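Putative NADPH:quinone oxidoreductase (Ralstonia eutropha, PDB 3IUP) binds NADPH and, judged by its name and family, probably uses it to reduce quinones as a medium-chain alcohol dehydrogenase-like oxidoreductase. Local coordinates at residues 5-10 and 129-134; 91-96 and 123-128; 38-43 and 99-104. One frame throughout, in Å; residues are numbered along the deposited sequence. Where two conformers were deposited one is given.

Contact 1: 5-10 and 129-134; sequences ALQLRS and QYRCIP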
loop_
_atom_site.group_PDB
_atom_site.type_symbol
_atom_site.label_atom_id
_atom_site.label_comp_id
_atom_site.label_asym_id
_atom_site.label_seq_id
_atom_site.Cartn_x
_atom_site.Cartn_y
_atom_site.Cartn_z
ATOM N N ALA A 5 38.376 6.572 24.275
ATOM C CA ALA A 5 38.467 5.435 23.402
ATOM C C ALA A 5 37.776 5.818 22.107
ATOM O O ALA A 5 37.233 6.910 21.987
ATOM C CB ALA A 5 37.828 4.220 24.016
ATOM N N LEU A 6 37.793 4.931 21.130
ATOM C CA LEU A 6 37.402 5.318 19.795
ATOM C C LEU A 6 35.944 4.971 19.504
ATOM O O LEU A 6 35.405 3.975 20.008
ATOM C CB LEU A 6 38.307 4.615 18.768
ATOM C CG LEU A 6 39.794 4.951 18.884
ATOM C CD1 LEU A 6 40.534 4.151 17.828
ATOM C CD2 LEU A 6 39.973 6.448 18.691
ATOM N N GLN A 7 35.328 5.794 18.661
ATOM C CA GLN A 7 33.996 5.521 18.123
ATOM C C GLN A 7 33.935 6.002 16.698
ATOM O O GLN A 7 34.447 7.060 16.390
ATOM C CB GLN A 7 32.912 6.239 18.902
ATOM C CG GLN A 7 32.968 5.997 20.371
ATOM C CD GLN A 7 31.669 6.305 21.039
ATOM O OE1 GLN A 7 30.824 6.999 20.477
ATOM N NE2 GLN A 7 31.501 5.799 22.259
ATOM N N LEU A 8 33.327 5.221 15.823
ATOM C CA LEU A 8 33.231 5.661 14.443
ATOM C C LEU A 8 32.233 6.816 14.337
ATOM O O LEU A 8 31.199 6.839 15.054
ATOM C CB LEU A 8 32.757 4.484 13.601
ATOM C CG LEU A 8 32.631 4.639 12.109
ATOM C CD1 LEU A 8 32.937 3.189 11.564
ATOM C CD2 LEU A 8 31.240 5.158 11.701
ATOM N N ARG A 9 32.506 7.760 13.454
ATOM C CA ARG A 9 31.575 8.838 13.167
ATOM C C ARG A 9 31.371 8.998 11.660
ATOM O O ARG A 9 32.336 8.880 10.862
ATOM C CB ARG A 9 32.067 10.155 13.759
ATOM C CG ARG A 9 32.066 10.168 15.305
ATOM C CD ARG A 9 30.657 10.288 15.839
ATOM N NE ARG A 9 30.589 10.403 17.295
ATOM C CZ ARG A 9 30.535 9.346 18.112
ATOM N NH1 ARG A 9 30.599 8.102 17.616
ATOM N NH2 ARG A 9 30.452 9.526 19.417
ATOM N N SER A 10 30.137 9.271 11.293
ATOM C CA SER A 10 29.762 9.540 9.909
ATOM C C SER A 10 29.208 10.972 9.824
ATOM O O SER A 10 28.186 11.281 10.392
ATOM C CB SER A 10 28.700 8.560 9.446
ATOM O OG SER A 10 28.265 8.871 8.123
ATOM N N GLN A 129 34.309 1.470 20.967
ATOM C CA GLN A 129 34.958 0.558 21.896
ATOM C C GLN A 129 34.143 0.329 23.172
ATOM O O GLN A 129 34.086 -0.811 23.678
ATOM C CB GLN A 129 36.334 1.078 22.266
ATOM C CG GLN A 129 37.345 1.005 21.154
ATOM C CD GLN A 129 38.739 1.410 21.612
ATOM O OE1 GLN A 129 39.219 2.475 21.278
ATOM N NE2 GLN A 129 39.396 0.529 22.389
ATOM N N TYR A 130 33.538 1.405 23.680
ATOM C CA TYR A 130 32.761 1.349 24.962
ATOM C C TYR A 130 31.491 2.082 24.781
ATOM O O TYR A 130 31.495 3.137 24.132
ATOM C CB TYR A 130 33.543 2.025 26.108
ATOM C CG TYR A 130 34.748 1.237 26.466
ATOM C CD1 TYR A 130 34.651 0.179 27.362
ATOM C CD2 TYR A 130 35.979 1.509 25.873
ATOM C CE1 TYR A 130 35.767 -0.586 27.663
ATOM C CE2 TYR A 130 37.092 0.743 26.144
ATOM C CZ TYR A 130 36.981 -0.298 27.038
ATOM O OH TYR A 130 38.069 -1.082 27.336
ATOM N N ARG A 131 30.401 1.540 25.353
ATOM C CA ARG A 131 29.107 2.244 25.351
ATOM C C ARG A 131 28.517 2.223 26.741
ATOM O O ARG A 131 28.509 1.167 27.387
ATOM C CB ARG A 131 28.136 1.645 24.312
ATOM C CG ARG A 131 28.396 2.198 22.917
ATOM C CD ARG A 131 27.793 3.588 22.730
ATOM N NE ARG A 131 26.358 3.480 22.486
ATOM C CZ ARG A 131 25.392 3.974 23.259
ATOM N NH1 ARG A 131 25.678 4.684 24.359
ATOM N NH2 ARG A 131 24.125 3.790 22.911
ATOM N N CYS A 132 28.063 3.391 27.172
ATOM C CA CYS A 132 27.394 3.600 28.441
ATOM C C CYS A 132 25.915 3.663 28.168
ATOM O O CYS A 132 25.434 4.575 27.470
ATOM C CB CYS A 132 27.839 4.889 29.077
ATOM S SG CYS A 132 27.115 5.125 30.705
ATOM N N ILE A 133 25.209 2.635 28.593
ATOM C CA ILE A 133 23.801 2.548 28.267
ATOM C C ILE A 133 22.986 2.110 29.451
ATOM O O ILE A 133 23.516 1.509 30.350
ATOM C CB ILE A 133 23.539 1.645 27.077
ATOM C CG1 ILE A 133 23.586 0.192 27.433
ATOM C CG2 ILE A 133 24.526 1.915 25.924
ATOM C CD1 ILE A 133 22.678 -0.568 26.494
ATOM N N PRO A 134 21.686 2.414 29.437
ATOM C CA PRO A 134 20.850 1.974 30.560
ATOM C C PRO A 134 20.799 0.478 30.718
ATOM O O PRO A 134 20.682 -0.272 29.731
ATOM C CB PRO A 134 19.471 2.516 30.221
ATOM C CG PRO A 134 19.743 3.689 29.347
ATOM C CD PRO A 134 20.940 3.293 28.525
HETATM O O HOH W 1 34.444 4.090 22.813
#
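Gln129 fastens itself to Leu6 at two points, one through its backbone and one through the end of its side chain. Gln129 N donates to Leu6 O at 2.9 Å in a nearly straight bond, and Leu6 N donates to Gln129 OE1 at 2.8 Å. Because CG lies anti to the carbonyl carbon (chi1 -71°) and the chain beyond it is extended, the glutamine runs beside the leucine and brings its amide back to the N-H of that residue, on the same side of the strand as the C=O. Both backbone polar groups of Leu6 are thus answered by one residue, although Gln129 sits just before strand 130-134, whose direction is 83° from that of 5-10. The N-H reaches OE1 from a direction tilted off its carbonyl plane, and OE1 also touches Leu6 CB at 3.4 Å. Ala5 completes this tight part, its CB lying 3.5 Å from Gln129 OE1 and meeting Tyr130 CD2 at the edge of the ring.

Beyond Leu6 the fit loosens and water takes over. Water 1 donates to Leu6 O and accepts from Tyr130 N, each at 3.0 Å. In the conformers given, Gln7 NE2 adds a weak bond to this water, while Arg9 NH1 and NH2 both donate to Gln7 OE1.

Strand 4-12 is flanked in its antiparallel sheet by strands 17-26 and 90-93, whereas strand 130-134 pairs with strand 34-43, so the contact joins an inner strand of one sheet to strand 130-134 of another.

Contact 2: 91-96 and 123-128; sequences SMPVGN and GGAMYS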
loop_
_atom_site.group_PDB
_atom_site.type_symbol
_atom_site.label_atom_id
_atom_site.label_comp_id
_atom_site.label_asym_id
_atom_site.label_seq_id
_atom_site.Cartn_x
_atom_site.Cartn_y
_atom_site.Cartn_z
ATOM N N SER A 91 27.615 15.053 13.452
ATOM C CA SER A 91 28.521 13.964 13.548
ATOM C C SER A 91 27.792 12.747 14.106
ATOM O O SER A 91 27.434 12.707 15.294
ATOM C CB SER A 91 29.719 14.359 14.399
ATOM O OG SER A 91 30.557 13.262 14.614
HETATM N N MSE A 92 27.485 11.787 13.255
HETATM C CA MSE A 92 26.585 10.684 13.629
HETATM C C MSE A 92 27.324 9.454 14.054
HETATM O O MSE A 92 28.125 8.920 13.316
HETATM C CB MSE A 92 25.671 10.263 12.463
HETATM C CG MSE A 92 24.936 11.357 11.778
HETATM SE SE MSE A 92 23.627 12.156 12.965
HETATM C CE MSE A 92 22.196 10.899 12.587
ATOM N N PRO A 93 27.043 8.954 15.266
ATOM C CA PRO A 93 27.492 7.638 15.620
ATOM C C PRO A 93 26.741 6.592 14.801
ATOM O O PRO A 93 25.657 6.863 14.279
ATOM C CB PRO A 93 27.139 7.536 17.114
ATOM C CG PRO A 93 26.599 8.811 17.520
ATOM C CD PRO A 93 26.192 9.557 16.308
ATOM N N VAL A 94 27.300 5.397 14.674
ATOM C CA VAL A 94 26.706 4.396 13.794
ATOM C C VAL A 94 26.684 3.060 14.512
ATOM O O VAL A 94 27.518 2.800 15.385
ATOM C CB VAL A 94 27.496 4.312 12.458
ATOM C CG1 VAL A 94 26.853 3.277 11.509
ATOM C CG2 VAL A 94 27.541 5.661 11.784
ATOM N N GLY A 95 25.732 2.208 14.137
ATOM C CA GLY A 95 25.668 0.843 14.592
ATOM C C GLY A 95 24.512 0.649 15.538
ATOM O O GLY A 95 24.559 1.091 16.683
ATOM N N ASN A 96 23.460 -0.021 15.061
ATOM C CA ASN A 96 22.248 -0.206 15.863
ATOM C C ASN A 96 22.460 -1.100 17.055
ATOM O O ASN A 96 21.999 -0.777 18.142
ATOM C CB ASN A 96 21.100 -0.816 15.042
ATOM C CG ASN A 96 20.405 0.198 14.185
ATOM O OD1 ASN A 96 19.925 1.212 14.695
ATOM N ND2 ASN A 96 20.284 -0.081 12.882
ATOM N N GLY A 123 21.384 -0.207 21.251
ATOM C CA GLY A 123 21.495 1.132 21.830
ATOM C C GLY A 123 21.789 2.200 20.813
ATOM O O GLY A 123 21.721 3.383 21.134
ATOM N N GLY A 124 22.160 1.815 19.585
ATOM C CA GLY A 124 22.765 2.783 18.687
ATOM C C GLY A 124 24.203 3.063 19.121
ATOM O O GLY A 124 24.628 2.753 20.271
ATOM N N ALA A 125 24.963 3.671 18.212
ATOM C CA ALA A 125 26.371 4.013 18.472
ATOM C C ALA A 125 27.180 2.792 18.929
ATOM O O ALA A 125 28.113 2.884 19.738
ATOM C CB ALA A 125 26.488 5.166 19.518
HETATM N N MSE A 126 26.882 1.638 18.346
HETATM C CA MSE A 126 27.568 0.408 18.783
HETATM C C MSE A 126 28.900 0.171 18.101
HETATM O O MSE A 126 29.653 -0.709 18.539
HETATM C CB MSE A 126 26.683 -0.831 18.674
HETATM C CG MSE A 126 25.309 -0.696 19.284
HETATM SE SE MSE A 126 25.447 -0.467 21.255
HETATM C CE MSE A 126 26.009 -2.116 21.668
ATOM N N TYR A 127 29.228 0.959 17.071
ATOM C CA TYR A 127 30.556 0.891 16.445
ATOM C C TYR A 127 31.508 1.796 17.266
ATOM O O TYR A 127 31.874 2.909 16.861
ATOM C CB TYR A 127 30.567 1.301 14.988
ATOM C CG TYR A 127 29.664 0.475 14.100
ATOM C CD1 TYR A 127 29.090 -0.724 14.514
ATOM C CD2 TYR A 127 29.333 0.943 12.835
ATOM C CE1 TYR A 127 28.246 -1.432 13.662
ATOM C CE2 TYR A 127 28.501 0.244 11.999
ATOM C CZ TYR A 127 27.967 -0.971 12.403
ATOM O OH TYR A 127 27.103 -1.621 11.565
ATOM N N SER A 128 31.826 1.281 18.447
ATOM C CA SER A 128 32.455 2.064 19.549
ATOM C C SER A 128 33.159 1.088 20.431
ATOM O O SER A 128 32.663 -0.015 20.672
ATOM C CB SER A 128 31.416 2.792 20.428
ATOM O OG SER A 128 30.584 3.643 19.646
HETATM O O HOH W 2 23.808 4.872 15.912
HETATM O O HOH W 3 29.651 5.068 16.354
#
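The glycine-containing turn at 123-128, which links strands 118-121 and 130-134, folds over the chain leaving strand 90-93 and receives three successive carbonyls from it. Tyr127 N donates to Val94 O at 3.0 Å, Met126 N to Gly95 O at 2.9 Å and Gly124 N to Asn96 O at 3.0 Å. The first of these lies in the plane of the Val94 carbonyl, while Gly124 N sits above the plane of its acceptor.

The side chain of Tyr127 is laid flat over the same backbone. The ring leaves beside the backbone N (chi1 -59°) and turns back so that Gly95 CA stands over its centre, 3.6 Å from the centroid, in a CH-pi contact. Gly95, having no side chain, lets the ring lie directly on its CA. Val94 CG1, anti to its own backbone N, reaches Tyr127 CE2 at 3.5 Å, and the phenol hydroxyl is held by Pro43 O. Beside the central part of the loop, Pro93 CB and Ala125 CB are 3.4 Å apart, closer than usual van der Waals contact. Two waters fill in the backbone bonding: water 2 accepts from Ala125 N at 2.8 Å, and water 3 accepts from Val94 N and lies within bonding distance of Tyr127 O, one of several acceptors it may serve.

Asn96 N is bound by Asp48 of helix 46-53, and the asparagine side chain lies about 8 Å from bound NADPH. Tyr127 is the centre of an inverse gamma turn. Through the three N-H...O bonds, the whole is a backbone-to-backbone junction of two loops in the GroES-like domain.

Contact 3: 38-43 and 99-104; sequences RIEASP and AGVVVE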
loop_
_atom_site.group_PDB
_atom_site.type_symbol
_atom_site.label_atom_id
_atom_site.label_comp_id
_atom_site.label_asym_id
_atom_site.label_seq_id
_atom_site.Cartn_x
_atom_site.Cartn_y
_atom_site.Cartn_z
ATOM N N ARG A 38 32.047 -2.984 27.182
ATOM C CA ARG A 38 33.149 -3.075 26.221
ATOM C C ARG A 38 32.608 -3.881 25.034
ATOM O O ARG A 38 32.399 -5.079 25.155
ATOM C CB ARG A 38 34.365 -3.802 26.829
ATOM C CG ARG A 38 35.594 -3.823 25.884
ATOM C CD ARG A 38 36.802 -4.519 26.457
ATOM N NE ARG A 38 36.501 -5.922 26.643
ATOM C CZ ARG A 38 36.501 -6.565 27.812
ATOM N NH1 ARG A 38 36.873 -5.951 28.933
ATOM N NH2 ARG A 38 36.194 -7.846 27.847
ATOM N N ILE A 39 32.400 -3.223 23.890
ATOM C CA ILE A 39 31.719 -3.874 22.765
ATOM C C ILE A 39 32.734 -4.725 21.983
ATOM O O ILE A 39 33.794 -4.246 21.605
ATOM C CB ILE A 39 31.019 -2.854 21.857
ATOM C CG1 ILE A 39 29.982 -2.057 22.662
ATOM C CG2 ILE A 39 30.343 -3.583 20.676
ATOM C CD1 ILE A 39 29.456 -0.815 21.957
ATOM N N GLU A 40 32.399 -6.000 21.800
ATOM C CA GLU A 40 33.301 -6.957 21.139
ATOM C C GLU A 40 32.742 -7.506 19.826
ATOM O O GLU A 40 33.460 -8.216 19.096
ATOM C CB GLU A 40 33.669 -8.091 22.105
ATOM C CG GLU A 40 34.432 -7.529 23.293
ATOM C CD GLU A 40 34.946 -8.552 24.255
ATOM O OE1 GLU A 40 34.562 -9.711 24.154
ATOM O OE2 GLU A 40 35.818 -8.174 25.085
ATOM N N ALA A 41 31.480 -7.192 19.514
ATOM C CA ALA A 41 30.837 -7.746 18.315
ATOM C C ALA A 41 29.661 -6.865 17.926
ATOM O O ALA A 41 28.737 -6.677 18.715
ATOM C CB ALA A 41 30.373 -9.178 18.510
ATOM N N SER A 42 29.675 -6.347 16.710
ATOM C CA SER A 42 28.557 -5.565 16.208
ATOM C C SER A 42 28.471 -5.749 14.682
ATOM O O SER A 42 29.455 -5.539 13.992
ATOM C CB SER A 42 28.767 -4.102 16.575
ATOM O OG SER A 42 27.749 -3.268 16.125
ATOM N N PRO A 43 27.298 -6.115 14.165
ATOM C CA PRO A 43 27.205 -6.450 12.761
ATOM C C PRO A 43 27.064 -5.210 11.910
ATOM O O PRO A 43 26.570 -4.196 12.388
ATOM C CB PRO A 43 25.933 -7.300 12.714
ATOM C CG PRO A 43 25.070 -6.698 13.748
ATOM C CD PRO A 43 26.026 -6.347 14.859
ATOM N N ALA A 99 27.158 -6.468 20.997
ATOM C CA ALA A 99 27.281 -7.278 22.195
ATOM C C ALA A 99 28.655 -7.123 22.757
ATOM O O ALA A 99 29.609 -6.794 22.025
ATOM C CB ALA A 99 26.995 -8.768 21.866
ATOM N N GLY A 100 28.753 -7.283 24.077
ATOM C CA GLY A 100 30.037 -7.201 24.723
ATOM C C GLY A 100 29.940 -7.541 26.194
ATOM O O GLY A 100 28.978 -8.167 26.649
ATOM N N VAL A 101 30.924 -7.070 26.942
ATOM C CA VAL A 101 31.027 -7.378 28.358
ATOM C C VAL A 101 30.836 -6.121 29.212
ATOM O O VAL A 101 31.372 -5.067 28.901
ATOM C CB VAL A 101 32.369 -8.012 28.660
ATOM C CG1 VAL A 101 32.509 -8.288 30.177
ATOM C CG2 VAL A 101 32.511 -9.308 27.870
ATOM N N VAL A 102 30.062 -6.248 30.279
ATOM C CA VAL A 102 29.838 -5.148 31.203
ATOM C C VAL A 102 31.035 -5.052 32.121
ATOM O O VAL A 102 31.329 -5.996 32.868
ATOM C CB VAL A 102 28.568 -5.321 32.043
ATOM C CG1 VAL A 102 28.480 -4.192 33.094
ATOM C CG2 VAL A 102 27.286 -5.325 31.166
ATOM N N VAL A 103 31.738 -3.934 32.021
ATOM C CA VAL A 103 32.978 -3.687 32.753
ATOM C C VAL A 103 32.825 -2.645 33.853
ATOM O O VAL A 103 33.698 -2.545 34.716
ATOM C CB VAL A 103 34.117 -3.199 31.801
ATOM C CG1 VAL A 103 34.482 -4.295 30.798
ATOM C CG2 VAL A 103 33.714 -1.910 31.097
ATOM N N GLU A 104 31.768 -1.837 33.822
ATOM C CA GLU A 104 31.436 -0.957 34.954
ATOM C C GLU A 104 29.926 -0.940 35.097
ATOM O O GLU A 104 29.197 -0.989 34.112
ATOM C CB GLU A 104 31.905 0.478 34.737
ATOM C CG GLU A 104 33.412 0.688 34.742
ATOM C CD GLU A 104 33.826 2.159 34.562
ATOM O OE1 GLU A 104 33.118 3.084 35.026
ATOM O OE2 GLU A 104 34.900 2.377 33.969
#
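Arg38 and Val101 form a hydrogen-bonded pair of an antiparallel ladder that is broken by a classic beta bulge at Glu40 and Ala41. Arg38 N donates to Val101 O at 2.8 Å, and Val101 N returns a bond to Arg38 O. At the bulge Ala99 O accepts twice, from Glu40 N at 2.9 Å and from Ala41 N at 3.2 Å, while Ala99 N closes the pair on Ala41 O. Between these pairs Gly100 comes within 4.2 Å of Ile39, CA to CA. Gly100 CA also makes a CA-H...O contact with Arg38 O at 3.2 Å.

Over this backbone lies the side chain of Arg38, alongside Val101 and at about a right angle to Val103, whose CG1 is 3.5 Å from Arg38 NH1. CG is anti to the backbone N (chi1 -175°), and a bend at chi3 swings the guanidinium toward Glu40.

Farther out, Pro147 packs on Glu40, Ala41 and Ala99, and Tyr130 of strand 130-134 packs on Arg38. What fixes the guanidinium is a salt bridge within its own strand: Arg38 NE and NH2 both donate to Glu40 OE2, each at 2.8 Å, with that oxygen in the guanidinium plane.

The three contacts cluster on one side of the chain's centre. The centres of contact 1 and contact 2 are about 7 Å apart, those of contact 1 and contact 3 about 10 Å, and those of contact 2 and contact 3 about 13 Å. Along the chain, contacts 2 and 3 both fall inside the loop closed by contact 1 and interleave with each other. Strands 4-12 and 90-93 are neighbours in one sheet; strands 130-134, 34-43 and 98-105 belong to another. Residues 123-129 run between the two: Tyr127 shares a backbone bond with Leu8 and sends its OH to Pro43 O, and Gln129 O accepts from Ile39 N. The principle illustrated is that one connecting segment can knit two sheets together.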